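Local atomic coordinates of putative membrane protein (Corynebacterium diphtheriae NCTC 13129, PDB entry 3C8I), a protein that is of unknown function but is predicted to sit in the membrane, this chain being its C-terminal part, a member of the DUF3239 family. Residues B[17-22]-B[71-76]; B[30-35]-B[47-52]. All blocks are in the same frame, centred on the assembly; numbering follows the deposited sequence.

Contact 1 of 2, residues B[17-22]-B[71-76]; sequences VPAMIA and IPAVAV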
ATOM      1  N   VAL B  17     -19.342  -7.736   8.824  1.00 38.91           N
ATOM      2  CA  VAL B  17     -19.436  -6.449   9.468  1.00 36.15           C
ATOM      3  C   VAL B  17     -20.379  -5.571   8.645  1.00 33.87           C
ATOM      4  O   VAL B  17     -20.430  -5.680   7.420  1.00 32.70           O
ATOM      5  CB  VAL B  17     -18.026  -5.782   9.658  1.00 35.87           C
ATOM      6  CG1 VAL B  17     -17.122  -6.675  10.510  1.00 35.74           C
ATOM      7  CG2 VAL B  17     -17.335  -5.461   8.319  1.00 33.55           C
ATOM      8  N   PRO B  18     -21.122  -4.691   9.311  1.00 31.75           N
ATOM      9  CA  PRO B  18     -21.864  -3.709   8.525  1.00 30.76           C
ATOM     10  C   PRO B  18     -20.939  -2.632   7.953  1.00 29.06           C
ATOM     11  O   PRO B  18     -19.976  -2.219   8.618  1.00 28.18           O
ATOM     12  CB  PRO B  18     -22.815  -3.097   9.540  1.00 30.26           C
ATOM     13  CG  PRO B  18     -22.126  -3.252  10.831  1.00 31.31           C
ATOM     14  CD  PRO B  18     -21.329  -4.504  10.759  1.00 31.46           C
ATOM     15  N   ALA B  19     -21.232  -2.209   6.732  1.00 27.87           N
ATOM     16  CA  ALA B  19     -20.615  -1.026   6.141  1.00 28.17           C
ATOM     17  C   ALA B  19     -21.701  -0.182   5.458  1.00 27.03           C
ATOM     18  O   ALA B  19     -22.807  -0.678   5.172  1.00 28.34           O
ATOM     19  CB  ALA B  19     -19.475  -1.418   5.155  1.00 26.42           C
ATOM     20  N   MET B  20     -21.400   1.085   5.219  1.00 27.01           N
ATOM     21  CA  MET B  20     -22.368   2.030   4.711  1.00 26.70           C
ATOM     22  C   MET B  20     -21.648   3.133   3.951  1.00 27.22           C
ATOM     23  O   MET B  20     -20.552   3.561   4.343  1.00 27.16           O
ATOM     24  CB  MET B  20     -23.135   2.628   5.913  1.00 26.59           C
ATOM     25  CG  MET B  20     -24.359   3.512   5.582  1.00 27.01           C
ATOM     26  SD  MET B  20     -25.309   3.924   7.100  1.00 23.11           S
ATOM     27  CE  MET B  20     -25.708   2.306   7.657  1.00 27.14           C
ATOM     28  N   ILE B  21     -22.284   3.633   2.893  1.00 27.49           N
ATOM     29  CA  ILE B  21     -21.722   4.738   2.120  1.00 28.14           C
ATOM     30  C   ILE B  21     -21.817   6.002   2.966  1.00 28.78           C
ATOM     31  O   ILE B  21     -22.914   6.424   3.366  1.00 27.21           O
ATOM     32  CB  ILE B  21     -22.401   4.959   0.756  1.00 28.23           C
ATOM     33  CG1 ILE B  21     -22.381   3.682  -0.100  1.00 29.37           C
ATOM     34  CG2 ILE B  21     -21.756   6.183   0.040  1.00 28.38           C
ATOM     35  CD1 ILE B  21     -23.110   3.830  -1.463  1.00 29.60           C
ATOM     36  N   ALA B  22     -20.655   6.597   3.231  1.00 29.61           N
ATOM     37  CA  ALA B  22     -20.531   7.775   4.106  1.00 31.32           C
ATOM     38  C   ALA B  22     -20.326   9.056   3.299  1.00 32.27           C
ATOM     39  O   ALA B  22     -20.599  10.161   3.789  1.00 33.50           O
ATOM     40  CB  ALA B  22     -19.365   7.560   5.102  1.00 30.65           C
ATOM     41  N   ILE B  71     -24.089  -1.658   2.935  1.00 30.52           N
ATOM     42  CA  ILE B  71     -23.123  -2.502   2.228  1.00 30.68           C
ATOM     43  C   ILE B  71     -22.643  -3.580   3.202  1.00 30.16           C
ATOM     44  O   ILE B  71     -21.791  -3.323   4.029  1.00 30.45           O
ATOM     45  CB  ILE B  71     -21.855  -1.718   1.756  1.00 30.75           C
ATOM     46  CG1 ILE B  71     -22.196  -0.516   0.864  1.00 32.07           C
ATOM     47  CG2 ILE B  71     -20.872  -2.665   1.020  1.00 30.16           C
ATOM     48  CD1 ILE B  71     -22.905  -0.874  -0.426  1.00 33.76           C
ATOM     49  N   PRO B  72     -23.173  -4.802   3.096  1.00 30.14           N
ATOM     50  CA  PRO B  72     -22.624  -5.886   3.904  1.00 29.96           C
ATOM     51  C   PRO B  72     -21.154  -6.149   3.538  1.00 28.84           C
ATOM     52  O   PRO B  72     -20.817  -6.196   2.361  1.00 28.60           O
ATOM     53  CB  PRO B  72     -23.500  -7.081   3.527  1.00 29.61           C
ATOM     54  CG  PRO B  72     -24.658  -6.513   2.858  1.00 31.74           C
ATOM     55  CD  PRO B  72     -24.271  -5.249   2.241  1.00 30.84           C
ATOM     56  N   ALA B  73     -20.301  -6.345   4.539  1.00 28.90           N
ATOM     57  CA  ALA B  73     -18.863  -6.367   4.350  1.00 29.74           C
ATOM     58  C   ALA B  73     -18.225  -7.438   5.229  1.00 30.59           C
ATOM     59  O   ALA B  73     -18.902  -8.053   6.085  1.00 29.54           O
ATOM     60  CB  ALA B  73     -18.257  -4.961   4.665  1.00 28.33           C
ATOM     61  N   VAL B  74     -16.952  -7.701   4.987  1.00 31.11           N
ATOM     62  CA  VAL B  74     -16.130  -8.459   5.919  1.00 33.04           C
ATOM     63  C   VAL B  74     -14.800  -7.744   6.138  1.00 33.11           C
ATOM     64  O   VAL B  74     -14.329  -6.999   5.263  1.00 32.88           O
ATOM     65  CB  VAL B  74     -15.878  -9.953   5.498  1.00 33.97           C
ATOM     66  CG1 VAL B  74     -17.204 -10.680   5.209  1.00 36.29           C
ATOM     67  CG2 VAL B  74     -14.879 -10.068   4.337  1.00 36.24           C
ATOM     68  N   ALA B  75     -14.216  -7.958   7.315  1.00 33.58           N
ATOM     69  CA  ALA B  75     -12.906  -7.418   7.641  1.00 35.16           C
ATOM     70  C   ALA B  75     -11.908  -8.396   7.076  1.00 37.24           C
ATOM     71  O   ALA B  75     -11.741  -9.523   7.603  1.00 37.79           O
ATOM     72  CB  ALA B  75     -12.730  -7.252   9.145  1.00 35.33           C
ATOM     73  N   VAL B  76     -11.266  -7.996   5.985  1.00 37.32           N
ATOM     74  CA  VAL B  76     -10.473  -8.939   5.203  1.00 37.81           C
ATOM     75  C   VAL B  76      -9.064  -9.073   5.755  1.00 38.64           C
ATOM     76  O   VAL B  76      -8.523 -10.191   5.775  1.00 39.72           O
ATOM     77  CB  VAL B  76     -10.527  -8.644   3.682  1.00 38.06           C
ATOM     78  CG1 VAL B  76      -9.735  -7.420   3.318  1.00 38.20           C
ATOM     79  CG2 VAL B  76     -10.062  -9.874   2.872  1.00 39.09           C
TER
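The N-H of Val17 points almost straight at the carbonyl oxygen of Ala73, with Val17 N and Ala73 O 2.8 Å apart and an angle of 168° at the hydrogen. It approaches from above the carbonyl plane, well off either lone pair. In return Ala73 N gives a more bent bond of 3.0 Å to Val17 O, and the two bonds close the ring of an antiparallel hydrogen-bonded pair. Two residues along, Ile71 N donates to Ala19 O at 2.8 Å, while the reverse bond from Ala19 N to Ile71 O is weak. These strands, 16-24 and 70-80, lie side by side inside an antiparallel sheet, but at 129° their short segments are far from truly antiparallel. The regular pairing rests on Val17 and Ala73; toward Ala19 and Ile71 it is less regular, and the chains then diverge. Ala75 N, covered by the contact, has no polar partner in the model. On one face Ala19 and Ala73 sit between the branched Val17 and Ile71. Ala19 CB lies 3.8 Å from Ala73 CB, so the two methyls meet directly, and alanine's short side chain suits a place where the backbones run close. Val17 extends this apolar row. With chi1 at -59°, its CG2 branch sits between the backbone N and carbonyl carbon and lies against Ala73 CB at 3.8 Å, CG1 being anti to the carbonyl carbon. At the opposite end Ile21 reaches Ile71 through their CG1 carbons, 4.3 Å apart, and also packs on Ile60 and Thr69. Pro18 and Pro72 show their rings on the other face, where Pro18 and Met20 meet helix 115-124 through Trp118 and Leu121; neither proline nitrogen faces the partner segment, so the missing N-H costs this pairing nothing.

Contact 2 of 2, residues B[30-35]-B[47-52]; sequences VVMALV and WALATR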
ATOM      1  N   VAL B  30     -16.795   6.767  -0.232  1.00 32.96           N
ATOM      2  CA  VAL B  30     -16.156   6.388   1.017  1.00 32.62           C
ATOM      3  C   VAL B  30     -17.148   5.559   1.798  1.00 31.39           C
ATOM      4  O   VAL B  30     -18.287   5.962   2.002  1.00 30.78           O
ATOM      5  CB  VAL B  30     -15.688   7.616   1.856  1.00 32.61           C
ATOM      6  CG1 VAL B  30     -15.153   7.180   3.240  1.00 33.12           C
ATOM      7  CG2 VAL B  30     -14.616   8.386   1.127  1.00 33.50           C
ATOM      8  N   VAL B  31     -16.718   4.365   2.188  1.00 30.66           N
ATOM      9  CA  VAL B  31     -17.530   3.482   2.977  1.00 30.26           C
ATOM     10  C   VAL B  31     -16.966   3.489   4.400  1.00 29.57           C
ATOM     11  O   VAL B  31     -15.754   3.628   4.607  1.00 29.04           O
ATOM     12  CB  VAL B  31     -17.604   2.076   2.337  1.00 31.28           C
ATOM     13  CG1 VAL B  31     -18.510   1.166   3.125  1.00 34.81           C
ATOM     14  CG2 VAL B  31     -18.114   2.171   0.892  1.00 31.52           C
ATOM     15  N   MET B  32     -17.861   3.400   5.379  1.00 29.30           N
ATOM     16  CA  MET B  32     -17.495   3.283   6.796  1.00 28.44           C
ATOM     17  C   MET B  32     -18.007   1.940   7.267  1.00 27.42           C
ATOM     18  O   MET B  32     -19.148   1.594   6.972  1.00 27.18           O
ATOM     19  CB  MET B  32     -18.154   4.404   7.620  1.00 28.91           C
ATOM     20  CG  MET B  32     -17.803   4.408   9.140  1.00 29.71           C
ATOM     21  SD  MET B  32     -18.646   5.727  10.122  1.00 25.11           S
ATOM     22  CE  MET B  32     -17.829   7.093   9.408  1.00 28.63           C
ATOM     23  N   ALA B  33     -17.187   1.198   8.000  1.00 26.95           N
ATOM     24  CA  ALA B  33     -17.590  -0.078   8.591  1.00 27.69           C
ATOM     25  C   ALA B  33     -17.460  -0.057  10.100  1.00 27.63           C
ATOM     26  O   ALA B  33     -16.613   0.644  10.634  1.00 28.82           O
ATOM     27  CB  ALA B  33     -16.746  -1.260   8.011  1.00 26.14           C
ATOM     28  N   LEU B  34     -18.322  -0.822  10.779  1.00 28.50           N
ATOM     29  CA  LEU B  34     -18.237  -1.032  12.226  1.00 28.49           C
ATOM     30  C   LEU B  34     -17.464  -2.333  12.491  1.00 28.84           C
ATOM     31  O   LEU B  34     -17.923  -3.425  12.154  1.00 29.49           O
ATOM     32  CB  LEU B  34     -19.653  -1.072  12.859  1.00 28.84           C
ATOM     33  CG  LEU B  34     -19.724  -1.201  14.394  1.00 28.69           C
ATOM     34  CD1 LEU B  34     -19.292   0.072  15.106  1.00 28.26           C
ATOM     35  CD2 LEU B  34     -21.112  -1.628  14.883  1.00 28.38           C
ATOM     36  N   VAL B  35     -16.283  -2.202  13.088  1.00 28.98           N
ATOM     37  CA  VAL B  35     -15.369  -3.314  13.277  1.00 28.35           C
ATOM     38  C   VAL B  35     -14.957  -3.491  14.755  1.00 29.22           C
ATOM     39  O   VAL B  35     -15.041  -2.567  15.586  1.00 28.84           O
ATOM     40  CB  VAL B  35     -14.089  -3.166  12.383  1.00 28.40           C
ATOM     41  CG1 VAL B  35     -14.431  -3.308  10.891  1.00 28.43           C
ATOM     42  CG2 VAL B  35     -13.331  -1.871  12.665  1.00 26.39           C
ATOM     43  N   TRP B  47     -15.468  -1.779  19.825  1.00 31.98           N
ATOM     44  CA  TRP B  47     -15.972  -1.279  18.553  1.00 32.16           C
ATOM     45  C   TRP B  47     -15.168  -0.108  18.035  1.00 31.09           C
ATOM     46  O   TRP B  47     -14.703   0.726  18.796  1.00 31.32           O
ATOM     47  CB  TRP B  47     -17.447  -0.882  18.649  1.00 32.86           C
ATOM     48  CG  TRP B  47     -18.376  -2.034  18.883  1.00 34.04           C
ATOM     49  CD1 TRP B  47     -19.197  -2.210  19.959  1.00 34.83           C
ATOM     50  CD2 TRP B  47     -18.589  -3.172  18.030  1.00 34.23           C
ATOM     51  NE1 TRP B  47     -19.901  -3.384  19.830  1.00 35.34           N
ATOM     52  CE2 TRP B  47     -19.551  -3.989  18.655  1.00 35.72           C
ATOM     53  CE3 TRP B  47     -18.061  -3.577  16.810  1.00 35.07           C
ATOM     54  CZ2 TRP B  47     -19.988  -5.188  18.099  1.00 35.85           C
ATOM     55  CZ3 TRP B  47     -18.503  -4.768  16.256  1.00 35.42           C
ATOM     56  CH2 TRP B  47     -19.461  -5.550  16.898  1.00 34.19           C
ATOM     57  N   ALA B  48     -15.037  -0.049  16.720  1.00 29.99           N
ATOM     58  CA  ALA B  48     -14.381   1.048  16.036  1.00 30.38           C
ATOM     59  C   ALA B  48     -15.011   1.257  14.654  1.00 29.90           C
ATOM     60  O   ALA B  48     -15.721   0.375  14.125  1.00 29.65           O
ATOM     61  CB  ALA B  48     -12.869   0.788  15.915  1.00 28.88           C
ATOM     62  N   LEU B  49     -14.745   2.423  14.093  1.00 29.74           N
ATOM     63  CA  LEU B  49     -15.179   2.790  12.757  1.00 29.96           C
ATOM     64  C   LEU B  49     -13.964   2.771  11.848  1.00 30.10           C
ATOM     65  O   LEU B  49     -12.925   3.355  12.178  1.00 30.11           O
ATOM     66  CB  LEU B  49     -15.794   4.193  12.770  1.00 30.44           C
ATOM     67  CG  LEU B  49     -16.927   4.369  13.788  1.00 30.10           C
ATOM     68  CD1 LEU B  49     -17.274   5.841  13.961  1.00 32.06           C
ATOM     69  CD2 LEU B  49     -18.161   3.486  13.394  1.00 29.01           C
ATOM     70  N   ALA B  50     -14.086   2.095  10.709  1.00 29.46           N
ATOM     71  CA  ALA B  50     -12.997   2.007   9.738  1.00 29.76           C
ATOM     72  C   ALA B  50     -13.519   2.513   8.410  1.00 30.13           C
ATOM     73  O   ALA B  50     -14.563   2.072   7.960  1.00 32.23           O
ATOM     74  CB  ALA B  50     -12.496   0.528   9.611  1.00 28.08           C
ATOM     75  N   THR B  51     -12.799   3.404   7.753  1.00 29.98           N
ATOM     76  CA  THR B  51     -13.228   3.880   6.459  1.00 29.65           C
ATOM     77  C   THR B  51     -12.326   3.440   5.323  1.00 29.47           C
ATOM     78  O   THR B  51     -11.148   3.113   5.513  1.00 28.23           O
ATOM     79  CB  THR B  51     -13.380   5.437   6.420  1.00 29.80           C
ATOM     80  OG1 THR B  51     -12.131   6.049   6.738  1.00 32.74           O
ATOM     81  CG2 THR B  51     -14.533   5.927   7.340  1.00 31.10           C
ATOM     82  N   ARG B  52     -12.890   3.440   4.122  1.00 29.27           N
ATOM     83  CA  ARG B  52     -12.168   3.049   2.934  1.00 29.63           C
ATOM     84  C   ARG B  52     -12.741   3.724   1.706  1.00 29.32           C
ATOM     85  O   ARG B  52     -13.948   3.726   1.495  1.00 27.76           O
ATOM     86  CB  ARG B  52     -12.264   1.538   2.737  1.00 29.58           C
ATOM     87  CG  ARG B  52     -11.520   1.019   1.545  1.00 29.50           C
ATOM     88  CD  ARG B  52     -11.611  -0.511   1.440  1.00 29.10           C
ATOM     89  NE  ARG B  52     -10.858  -1.017   0.294  1.00 29.47           N
ATOM     90  CZ  ARG B  52     -10.391  -2.255   0.162  1.00 27.27           C
ATOM     91  NH1 ARG B  52     -10.636  -3.161   1.098  1.00 27.57           N
ATOM     92  NH2 ARG B  52      -9.697  -2.601  -0.932  1.00 27.02           N
TER
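Leu34 lies across Trp47, its CD2 methyl 4.1 Å above one face of the indole and offset toward the rim, while its CG comes 3.8 Å from Trp47 CE3. The same ring turns its edge to the backbone, CE3 being 3.4 Å from Val35 O. Leu34 sends its other branch to Leu49, CD1 to CD2 at 4.0 Å. Next along this face, Met32 reaches out with CG anti to the backbone nitrogen (chi1 -178°) and an equally extended chi2, which carry SD to 4.0 Å from Leu49 CD2; the bend at chi3 then turns the CE methyl toward Thr51 CG2. Its CB meets the same methyl, Met32 CB to Thr51 CG2 at 3.9 Å. Leucine, methionine and the methyl of Thr51 make a largely apolar side, packed under helices 115-124 and 128-132. On the opposite side Val35 CG2 rests 4.0 Å from Ala50 CB, and the fully extended Arg52 carries its guanidinium away to Pro93 O and to Trp98 O of the second subunit. Six backbone hydrogen bonds, such as Ala33 N to Ala50 O at 2.8 Å, alternate with close CA-H...O contacts in the regular ladder of an antiparallel beta hairpin.

Both contacts are buried near the middle of the chain, their centres about 7 Å apart, and neither is a surface patch. Both lie in one antiparallel sheet: strands 16-24 and 29-36 are neighbours, and Met20 O lies 2.9 Å from Met32 N in a probable hydrogen bond. Contact 2 joins strands close in sequence and is nested in the loop that contact 1 closes, so contact 1 is the longer-range closure. Contact 1 is a short, partly loose pairing that includes two prolines; contact 2 is a fully paired hairpin and buries nearly twice the area. Helix 115-124 covers the same side of both, helix 128-132 packs on contact 2, and one arginine of contact 2 reaches the second subunit.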